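Local coordinates for protein ubiquitin-conjugating enzyme E2, putative (Trypanosoma cruzi, PDB 4DS2) that probably carries activated ubiquitin as a thioester on a catalytic cysteine and passes it on toward substrate proteins, as ubiquitin-conjugating enzymes do, at residues Arg12-Asp16 with Pro116-Ser121; His37-Ile41 with Leu128-Gln134; Asp61-Gly65 with Phe158-Arg163. All coordinates share one frame; numbering follows the deposited sequence.

Interaction 1: Arg12-Asp16 with Pro116-Ser121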
loop_
_atom_site.group_PDB
_atom_site.type_symbol
_atom_site.label_atom_id
_atom_site.label_comp_id
_atom_site.label_asym_id
_atom_site.label_seq_id
_atom_site.Cartn_x
_atom_site.Cartn_y
_atom_site.Cartn_z
ATOM N N ARG A 12 12.035 -16.100 5.436
ATOM C CA ARG A 12 10.681 -15.669 5.088
ATOM C C ARG A 12 10.560 -14.416 4.232
ATOM O O ARG A 12 9.550 -14.255 3.540
ATOM C CB ARG A 12 9.855 -15.489 6.349
ATOM C CG ARG A 12 9.318 -16.796 6.923
ATOM C CD ARG A 12 8.088 -17.270 6.157
ATOM N NE ARG A 12 6.900 -16.777 6.840
ATOM C CZ ARG A 12 6.145 -15.772 6.442
ATOM N NH1 ARG A 12 6.402 -15.128 5.328
ATOM N NH2 ARG A 12 5.096 -15.417 7.161
ATOM N N ILE A 13 11.520 -13.506 4.283
ATOM C CA ILE A 13 11.482 -12.353 3.409
ATOM C C ILE A 13 11.694 -12.841 1.958
ATOM O O ILE A 13 10.976 -12.406 1.024
ATOM C CB ILE A 13 12.566 -11.295 3.740
ATOM C CG1 ILE A 13 12.357 -10.650 5.119
ATOM C CG2 ILE A 13 12.555 -10.186 2.707
ATOM C CD1 ILE A 13 13.391 -9.610 5.477
ATOM N N ILE A 14 12.717 -13.698 1.787
ATOM C CA ILE A 14 13.098 -14.276 0.499
ATOM C C ILE A 14 11.941 -15.146 -0.039
ATOM O O ILE A 14 11.504 -14.966 -1.199
ATOM C CB ILE A 14 14.404 -15.103 0.644
ATOM C CG1 ILE A 14 15.601 -14.174 0.907
ATOM C CG2 ILE A 14 14.654 -15.955 -0.582
ATOM C CD1 ILE A 14 16.776 -14.771 1.656
ATOM N N LYS A 15 11.414 -16.046 0.814
ATOM C CA LYS A 15 10.239 -16.875 0.445
ATOM C C LYS A 15 9.032 -16.004 -0.002
ATOM O O LYS A 15 8.416 -16.286 -1.046
ATOM C CB LYS A 15 9.838 -17.809 1.587
ATOM C CG LYS A 15 8.731 -18.826 1.233
ATOM C CD LYS A 15 7.545 -18.803 2.231
ATOM C CE LYS A 15 6.565 -19.976 2.036
ATOM N NZ LYS A 15 5.409 -20.085 2.995
ATOM N N ASP A 16 8.725 -14.944 0.756
ATOM C CA ASP A 16 7.651 -14.000 0.365
ATOM C C ASP A 16 7.915 -13.130 -0.855
ATOM O O ASP A 16 6.955 -12.762 -1.530
ATOM C CB ASP A 16 7.261 -13.074 1.506
ATOM C CG ASP A 16 6.558 -13.803 2.628
ATOM O OD1 ASP A 16 6.488 -15.056 2.623
ATOM O OD2 ASP A 16 6.078 -13.119 3.548
ATOM N N PRO A 116 1.791 -13.829 12.188
ATOM C CA PRO A 116 3.092 -14.164 11.518
ATOM C C PRO A 116 2.985 -15.223 10.354
ATOM O O PRO A 116 3.870 -15.382 9.538
ATOM C CB PRO A 116 3.945 -14.696 12.676
ATOM C CG PRO A 116 2.965 -15.139 13.723
ATOM C CD PRO A 116 1.772 -14.231 13.604
ATOM N N ASP A 117 1.899 -15.953 10.385
ATOM C CA ASP A 117 1.314 -16.802 9.363
ATOM C C ASP A 117 1.245 -16.140 7.929
ATOM O O ASP A 117 1.490 -16.778 6.887
ATOM C CB ASP A 117 -0.102 -17.076 9.995
ATOM C CG ASP A 117 -0.864 -18.129 9.321
ATOM O OD1 ASP A 117 -0.605 -18.391 8.138
ATOM O OD2 ASP A 117 -1.754 -18.702 9.957
ATOM N N GLN A 118 0.893 -14.855 7.905
ATOM C CA GLN A 118 0.563 -14.142 6.668
ATOM C C GLN A 118 1.788 -13.678 5.892
ATOM O O GLN A 118 2.884 -13.624 6.450
ATOM C CB GLN A 118 -0.305 -12.927 6.977
ATOM C CG GLN A 118 -1.719 -13.261 7.415
ATOM C CD GLN A 118 -2.480 -12.038 7.941
ATOM O OE1 GLN A 118 -2.623 -11.879 9.136
ATOM N NE2 GLN A 118 -2.976 -11.192 7.052
ATOM N N HIS A 119 1.563 -13.318 4.621
ATOM C CA HIS A 119 2.617 -13.048 3.662
ATOM C C HIS A 119 2.708 -11.583 3.307
ATOM O O HIS A 119 1.723 -10.862 3.378
ATOM C CB HIS A 119 2.372 -13.864 2.400
ATOM C CG HIS A 119 2.574 -15.352 2.576
ATOM N ND1 HIS A 119 1.865 -16.091 3.446
ATOM C CD2 HIS A 119 3.464 -16.235 1.953
ATOM C CE1 HIS A 119 2.260 -17.379 3.382
ATOM N NE2 HIS A 119 3.244 -17.468 2.469
ATOM N N ALA A 120 3.905 -11.123 2.946
ATOM C CA ALA A 120 4.132 -9.749 2.475
ATOM C C ALA A 120 3.109 -9.311 1.453
ATOM O O ALA A 120 2.650 -8.206 1.516
ATOM C CB ALA A 120 5.524 -9.605 1.856
ATOM N N SER A 121 2.796 -10.182 0.500
ATOM C CA SER A 121 1.670 -9.998 -0.432
ATOM C C SER A 121 0.371 -9.546 0.214
ATOM O O SER A 121 -0.304 -8.649 -0.289
ATOM C CB SER A 121 1.371 -11.329 -1.103
ATOM O OG SER A 121 2.567 -11.877 -1.607
HETATM O O HOH W 1 4.640 -12.533 -0.200
#
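Arg12 reaches from the first long helix and spends one nitrogen on two carbonyls of the loop across from it, while the other meets a carboxylate, so that one guanidinium serves backbone and charge alike. Its NH2 gives one hydrogen bond to Pro116 O at 2.7 Å and another to Gln118 O at 2.9 Å. Both acceptors lie near the guanidinium plane, but the second bond is the straighter, with an N-H...O angle of 159°, although the donor stands above the carbonyl plane of Gln118. Bends at chi2 and chi3 curl the chain back so that NH1 meets Asp16 OD2 one helical turn on, in a salt bridge whose hydrogen bond is weak.

The closely fitted half centres on Asp16. Ala120 N donates to Asp16 OD2 over 3.0 Å, approaching from above the carboxylate plane, and Tyr81 OH binds the same oxygen. The carboxylate and the His119 imidazole have planes only 21° apart, Asp16 OD1 lying 3.3 Å from His119 CD2. CB of Asp16 and CB of Ala120 meet at 3.9 Å, with Trp52 of strand 51-57 packed against both residues. Beside this, one water donates to Asp16 O and is hydrogen-bonded to Ser121 OG.

Toward solvent the fit slackens. Lys15 NZ comes to the edge of the His119 imidazole near its plane, making a weak hydrogen bond to NE2 at 3.4 Å, while Pro116 and Asp117 lie exposed and contribute little beyond their backbone.

His119 is the N-cap of helix 120-132, and the bond from Ala120 N sets the Asp16 carboxylate at the helix start, where the helix dipole would probably favour a negative charge. Such docking of the N-terminal helix beside the start of the long central helix belongs to the ubiquitin-conjugating (UBC) fold.

Interaction 2: His37-Ile41 with Leu128-Gln134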
loop_
_atom_site.group_PDB
_atom_site.type_symbol
_atom_site.label_atom_id
_atom_site.label_comp_id
_atom_site.label_asym_id
_atom_site.label_seq_id
_atom_site.Cartn_x
_atom_site.Cartn_y
_atom_site.Cartn_z
ATOM N N HIS A 37 -11.747 -3.556 -9.834
ATOM C CA HIS A 37 -11.833 -3.220 -8.398
ATOM C C HIS A 37 -10.551 -3.448 -7.637
ATOM O O HIS A 37 -10.367 -2.912 -6.551
ATOM C CB HIS A 37 -12.973 -3.971 -7.707
ATOM C CG HIS A 37 -13.258 -3.468 -6.307
ATOM N ND1 HIS A 37 -13.928 -2.326 -6.075
ATOM C CD2 HIS A 37 -12.901 -3.976 -5.056
ATOM C CE1 HIS A 37 -14.018 -2.117 -4.748
ATOM N NE2 HIS A 37 -13.386 -3.129 -4.122
ATOM N N SER A 38 -9.656 -4.255 -8.189
ATOM C CA SER A 38 -8.375 -4.515 -7.546
ATOM C C SER A 38 -7.261 -3.669 -8.157
ATOM O O SER A 38 -7.302 -3.257 -9.318
ATOM C CB SER A 38 -8.020 -6.014 -7.587
ATOM O OG SER A 38 -8.490 -6.664 -6.418
ATOM N N THR A 39 -6.268 -3.430 -7.325
ATOM C CA THR A 39 -5.110 -2.646 -7.687
ATOM C C THR A 39 -4.086 -3.624 -8.236
ATOM O O THR A 39 -4.000 -4.748 -7.756
ATOM C CB THR A 39 -4.562 -1.919 -6.447
ATOM O OG1 THR A 39 -3.490 -2.675 -5.854
ATOM C CG2 THR A 39 -5.733 -1.698 -5.382
ATOM N N ALA A 40 -3.340 -3.223 -9.261
ATOM C CA ALA A 40 -2.411 -4.124 -9.909
ATOM C C ALA A 40 -1.000 -3.669 -9.543
ATOM O O ALA A 40 -0.642 -2.510 -9.755
ATOM C CB ALA A 40 -2.638 -4.109 -11.422
ATOM N N ILE A 41 -0.224 -4.570 -8.947
ATOM C CA ILE A 41 1.211 -4.356 -8.747
ATOM C C ILE A 41 1.859 -4.931 -9.999
ATOM O O ILE A 41 1.651 -6.103 -10.301
ATOM C CB ILE A 41 1.765 -5.100 -7.495
ATOM C CG1 ILE A 41 0.873 -4.888 -6.255
ATOM C CG2 ILE A 41 3.192 -4.646 -7.179
ATOM C CD1 ILE A 41 1.189 -5.759 -5.031
ATOM N N LEU A 128 -3.257 -1.340 -0.141
ATOM C CA LEU A 128 -3.682 -0.755 -1.418
ATOM C C LEU A 128 -5.191 -0.641 -1.467
ATOM O O LEU A 128 -5.733 0.388 -1.859
ATOM C CB LEU A 128 -3.198 -1.592 -2.582
ATOM C CG LEU A 128 -1.676 -1.660 -2.777
ATOM C CD1 LEU A 128 -1.327 -2.823 -3.707
ATOM C CD2 LEU A 128 -1.146 -0.332 -3.286
ATOM N N ASP A 129 -5.857 -1.703 -1.040
ATOM C CA ASP A 129 -7.298 -1.738 -0.981
ATOM C C ASP A 129 -7.860 -0.739 0.038
ATOM O O ASP A 129 -8.882 -0.065 -0.191
ATOM C CB ASP A 129 -7.759 -3.149 -0.613
ATOM C CG ASP A 129 -9.221 -3.188 -0.218
ATOM O OD1 ASP A 129 -10.094 -2.827 -1.071
ATOM O OD2 ASP A 129 -9.491 -3.565 0.947
ATOM N N ARG A 130 -7.226 -0.688 1.183
ATOM C CA ARG A 130 -7.684 0.185 2.249
ATOM C C ARG A 130 -7.650 1.639 1.810
ATOM O O ARG A 130 -8.587 2.380 2.016
ATOM C CB ARG A 130 -6.838 -0.054 3.506
ATOM C CG ARG A 130 -7.072 0.903 4.631
ATOM C CD ARG A 130 -8.486 0.884 5.113
ATOM N NE ARG A 130 -8.613 1.813 6.222
ATOM C CZ ARG A 130 -9.772 2.228 6.729
ATOM N NH1 ARG A 130 -10.925 1.796 6.221
ATOM N NH2 ARG A 130 -9.781 3.073 7.756
ATOM N N VAL A 131 -6.547 2.036 1.190
ATOM C CA VAL A 131 -6.336 3.435 0.830
ATOM C C VAL A 131 -7.050 3.867 -0.461
ATOM O O VAL A 131 -7.682 4.940 -0.519
ATOM C CB VAL A 131 -4.845 3.703 0.752
ATOM C CG1 VAL A 131 -4.567 5.107 0.199
ATOM C CG2 VAL A 131 -4.267 3.523 2.157
ATOM N N PHE A 132 -6.975 3.020 -1.486
ATOM C CA PHE A 132 -7.564 3.340 -2.782
ATOM C C PHE A 132 -9.073 3.062 -2.866
ATOM O O PHE A 132 -9.790 3.686 -3.676
ATOM C CB PHE A 132 -6.837 2.534 -3.873
ATOM C CG PHE A 132 -5.432 2.996 -4.166
ATOM C CD1 PHE A 132 -5.035 4.328 -3.964
ATOM C CD2 PHE A 132 -4.518 2.111 -4.714
ATOM C CE1 PHE A 132 -3.767 4.749 -4.270
ATOM C CE2 PHE A 132 -3.242 2.534 -5.036
ATOM C CZ PHE A 132 -2.870 3.857 -4.815
ATOM N N SER A 133 -9.532 2.093 -2.061
ATOM C CA SER A 133 -10.881 1.542 -2.186
ATOM C C SER A 133 -11.749 1.582 -0.945
ATOM O O SER A 133 -12.937 1.800 -1.078
ATOM C CB SER A 133 -10.817 0.137 -2.744
ATOM O OG SER A 133 -10.669 0.237 -4.143
ATOM N N GLN A 134 -11.196 1.392 0.251
ATOM C CA GLN A 134 -12.042 1.372 1.431
ATOM C C GLN A 134 -11.821 2.586 2.301
ATOM O O GLN A 134 -12.050 2.540 3.496
ATOM C CB GLN A 134 -11.832 0.100 2.257
ATOM C CG GLN A 134 -11.949 -1.223 1.487
ATOM C CD GLN A 134 -13.329 -1.500 0.849
ATOM O OE1 GLN A 134 -14.338 -0.865 1.182
ATOM N NE2 GLN A 134 -13.375 -2.496 -0.051
#
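The His37 imidazole has the hydroxyl of Ser133 over one face, with CE1 4.1 Å from Ser133 OG, while the amide of Gln134 stands at its edge. There Gln134 NE2 comes near the ring plane, and the amide is turned 58° from the imidazole. Neither approach is a hydrogen bond; ND1 of His37 probably hydrogen-bonds to Asp61 instead. The ring is exposed and poorly ordered, so it forms the softer end of the contact. With CG anti to the backbone N (chi1 -169°), the imidazole swings out beside the end of the helix.

Phe132 offers a second flat group, this time buried. CG2 of Thr39 touches the ring at its edge, 4.1 Å from Phe132 CD2, and the two side chains run at about a right angle. The rings of Tyr71 and Tyr64 also meet Phe132, both inclined to its plane.

In the firmer part of the contact Thr39 points at the helix and packs both its branches on Leu128. Its CG2 rests 3.8 Å from Leu128 CB, while OG1 lies close to CB and CD1 of the same leucine. The CD1 methyl of Leu128 also reaches Ile41, meeting CG1 at 3.9 Å.

At its C-terminal end the helix gives way after Phe132, Ser133 being the first residue to leave helical angles. Asp129 O accepts from both Ser133 N and Gln134 N, and the Gln134 side chain folds back to give Asp129 OD1 a weak hydrogen bond.

The contact thus joins the lead-in and start of edge strand 40-46 to the last turns of helix 120-132. Val56 of the adjoining strand 51-57 touches Thr39, Ile41 and Leu128 alike, whereas Arg130 and Val131 turn to Met109 of helix 108-111.

Interaction 3: Asp61-Gly65 with Phe158-Arg163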
loop_
_atom_site.group_PDB
_atom_site.type_symbol
_atom_site.label_atom_id
_atom_site.label_comp_id
_atom_site.label_asym_id
_atom_site.label_seq_id
_atom_site.Cartn_x
_atom_site.Cartn_y
_atom_site.Cartn_z
ATOM N N ASP A 61 -11.983 1.298 -11.050
ATOM C CA ASP A 61 -12.986 1.541 -9.975
ATOM C C ASP A 61 -12.894 2.861 -9.187
ATOM O O ASP A 61 -13.918 3.457 -8.903
ATOM C CB ASP A 61 -12.820 0.415 -8.930
ATOM C CG ASP A 61 -14.121 -0.187 -8.479
ATOM O OD1 ASP A 61 -14.852 -0.770 -9.328
ATOM O OD2 ASP A 61 -14.363 -0.133 -7.249
ATOM N N SER A 62 -11.690 3.283 -8.788
ATOM C CA SER A 62 -11.568 4.330 -7.782
ATOM C C SER A 62 -11.156 5.717 -8.314
ATOM O O SER A 62 -10.667 5.855 -9.431
ATOM C CB SER A 62 -10.607 3.877 -6.670
ATOM O OG SER A 62 -9.250 3.975 -7.057
ATOM N N VAL A 63 -11.366 6.720 -7.460
ATOM C CA VAL A 63 -10.936 8.111 -7.667
ATOM C C VAL A 63 -9.477 8.223 -8.085
ATOM O O VAL A 63 -9.108 9.095 -8.894
ATOM C CB VAL A 63 -11.092 8.937 -6.347
ATOM C CG1 VAL A 63 -12.160 10.017 -6.494
ATOM C CG2 VAL A 63 -11.387 8.058 -5.131
ATOM N N TYR A 64 -8.679 7.327 -7.498
ATOM C CA TYR A 64 -7.201 7.248 -7.614
ATOM C C TYR A 64 -6.633 6.534 -8.853
ATOM O O TYR A 64 -5.452 6.696 -9.176
ATOM C CB TYR A 64 -6.653 6.501 -6.391
ATOM C CG TYR A 64 -6.918 7.213 -5.075
ATOM C CD1 TYR A 64 -6.110 8.263 -4.658
ATOM C CD2 TYR A 64 -7.984 6.852 -4.267
ATOM C CE1 TYR A 64 -6.352 8.917 -3.469
ATOM C CE2 TYR A 64 -8.230 7.507 -3.078
ATOM C CZ TYR A 64 -7.412 8.537 -2.684
ATOM O OH TYR A 64 -7.628 9.192 -1.495
ATOM N N GLY A 65 -7.456 5.727 -9.525
ATOM C CA GLY A 65 -7.036 5.038 -10.753
ATOM C C GLY A 65 -7.639 5.644 -11.999
ATOM O O GLY A 65 -7.782 4.961 -12.995
ATOM N N PHE A 158 -13.683 16.631 -2.780
ATOM C CA PHE A 158 -12.550 15.728 -2.422
ATOM C C PHE A 158 -12.077 14.883 -3.622
ATOM O O PHE A 158 -10.872 14.686 -3.819
ATOM C CB PHE A 158 -12.933 14.799 -1.236
ATOM C CG PHE A 158 -11.940 13.677 -0.972
ATOM C CD1 PHE A 158 -12.008 12.487 -1.677
ATOM C CD2 PHE A 158 -10.957 13.810 0.002
ATOM C CE1 PHE A 158 -11.094 11.478 -1.442
ATOM C CE2 PHE A 158 -10.058 12.792 0.252
ATOM C CZ PHE A 158 -10.118 11.631 -0.480
ATOM N N ALA A 159 -13.033 14.391 -4.410
ATOM C CA ALA A 159 -12.751 13.665 -5.663
ATOM C C ALA A 159 -11.946 14.506 -6.668
ATOM O O ALA A 159 -10.898 14.056 -7.158
ATOM C CB ALA A 159 -14.047 13.208 -6.314
ATOM N N ALA A 160 -12.444 15.713 -6.979
ATOM C CA ALA A 160 -11.776 16.628 -7.943
ATOM C C ALA A 160 -10.356 16.930 -7.505
ATOM O O ALA A 160 -9.461 17.105 -8.322
ATOM C CB ALA A 160 -12.560 17.932 -8.089
ATOM N N ARG A 161 -10.175 16.987 -6.194
ATOM C CA ARG A 161 -8.872 17.240 -5.571
ATOM C C ARG A 161 -7.899 16.045 -5.686
ATOM O O ARG A 161 -6.692 16.262 -5.817
ATOM C CB ARG A 161 -9.084 17.667 -4.114
ATOM C CG ARG A 161 -7.825 17.927 -3.336
ATOM C CD ARG A 161 -8.170 18.442 -1.936
ATOM N NE ARG A 161 -8.720 19.808 -1.925
ATOM C CZ ARG A 161 -8.849 20.547 -0.817
ATOM N NH1 ARG A 161 -8.496 20.048 0.365
ATOM N NH2 ARG A 161 -9.332 21.779 -0.879
ATOM N N VAL A 162 -8.409 14.809 -5.645
ATOM C CA VAL A 162 -7.562 13.635 -5.827
ATOM C C VAL A 162 -6.993 13.618 -7.251
ATOM O O VAL A 162 -5.802 13.306 -7.455
ATOM C CB VAL A 162 -8.292 12.295 -5.518
ATOM C CG1 VAL A 162 -7.496 11.092 -6.033
ATOM C CG2 VAL A 162 -8.562 12.166 -4.035
ATOM N N ARG A 163 -7.827 13.973 -8.232
ATOM C CA ARG A 163 -7.360 14.055 -9.633
ATOM C C ARG A 163 -6.386 15.185 -9.891
ATOM O O ARG A 163 -5.720 15.168 -10.910
ATOM C CB ARG A 163 -8.521 14.168 -10.609
ATOM C CG ARG A 163 -9.299 12.883 -10.705
ATOM C CD ARG A 163 -10.652 13.070 -11.355
ATOM N NE ARG A 163 -11.391 11.808 -11.225
ATOM C CZ ARG A 163 -12.527 11.612 -10.547
ATOM N NH1 ARG A 163 -13.162 12.615 -9.926
ATOM N NH2 ARG A 163 -13.053 10.382 -10.513
#
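The phenol oxygen of Tyr64 stands at the edge of the Phe158 ring, 3.6 Å from CZ, and is held there by a hydrogen bond to the carbonyl of Tyr95. The tyrosine belongs to a type I beta turn, closed by Gly65 N bonding to Ser62 O at 3.2 Å. A weak bond from Tyr64 N to Ser62 OG adds an ST turn inside it. This turn, in the loop between strands 51-57 and 70-76 of the UBC fold, meets helix 155-162 near the end of the chain.

Val162 packs between the turn and its own helix, using both methyls. It points at the turn and sets them across the tyrosine side chain: CG1 is 3.4 Å from CD1 of Tyr64, and CG2 lies nearer the hydroxyl end. Phe158 joins from one turn earlier because its CG is anti to the backbone N (chi1 169°), which brings its ring to the phenol; Tyr150 and Leu151 of helix 145-153 back that ring.

Val63 covers the flank of the same helix. Its CG1 packs 3.7 Å from Ala159 CB, and the extended Arg163 chain brings a guanidinium face over that methyl, NH2 lying 4.1 Å from Val63 CG1.

Helix 120-132 ties two of these contacts together: interaction 1 meets its start and interaction 2 its last turns, with centres about 20 Å apart. Interactions 2 and 3 form one continuous patch, their centres about 13 Å apart, joined by the His37-Asp61 pair and by Phe132, whose CD1 packs 3.6 Å from Tyr64 CG. Interaction 3 lies on the opposite side of the chain's centre from interaction 1, about 31 Å away between centres. Along the sequence every pair of contacts interleaves. None of the segments contains a cysteine, so the thioester site expected of this family lies outside all three.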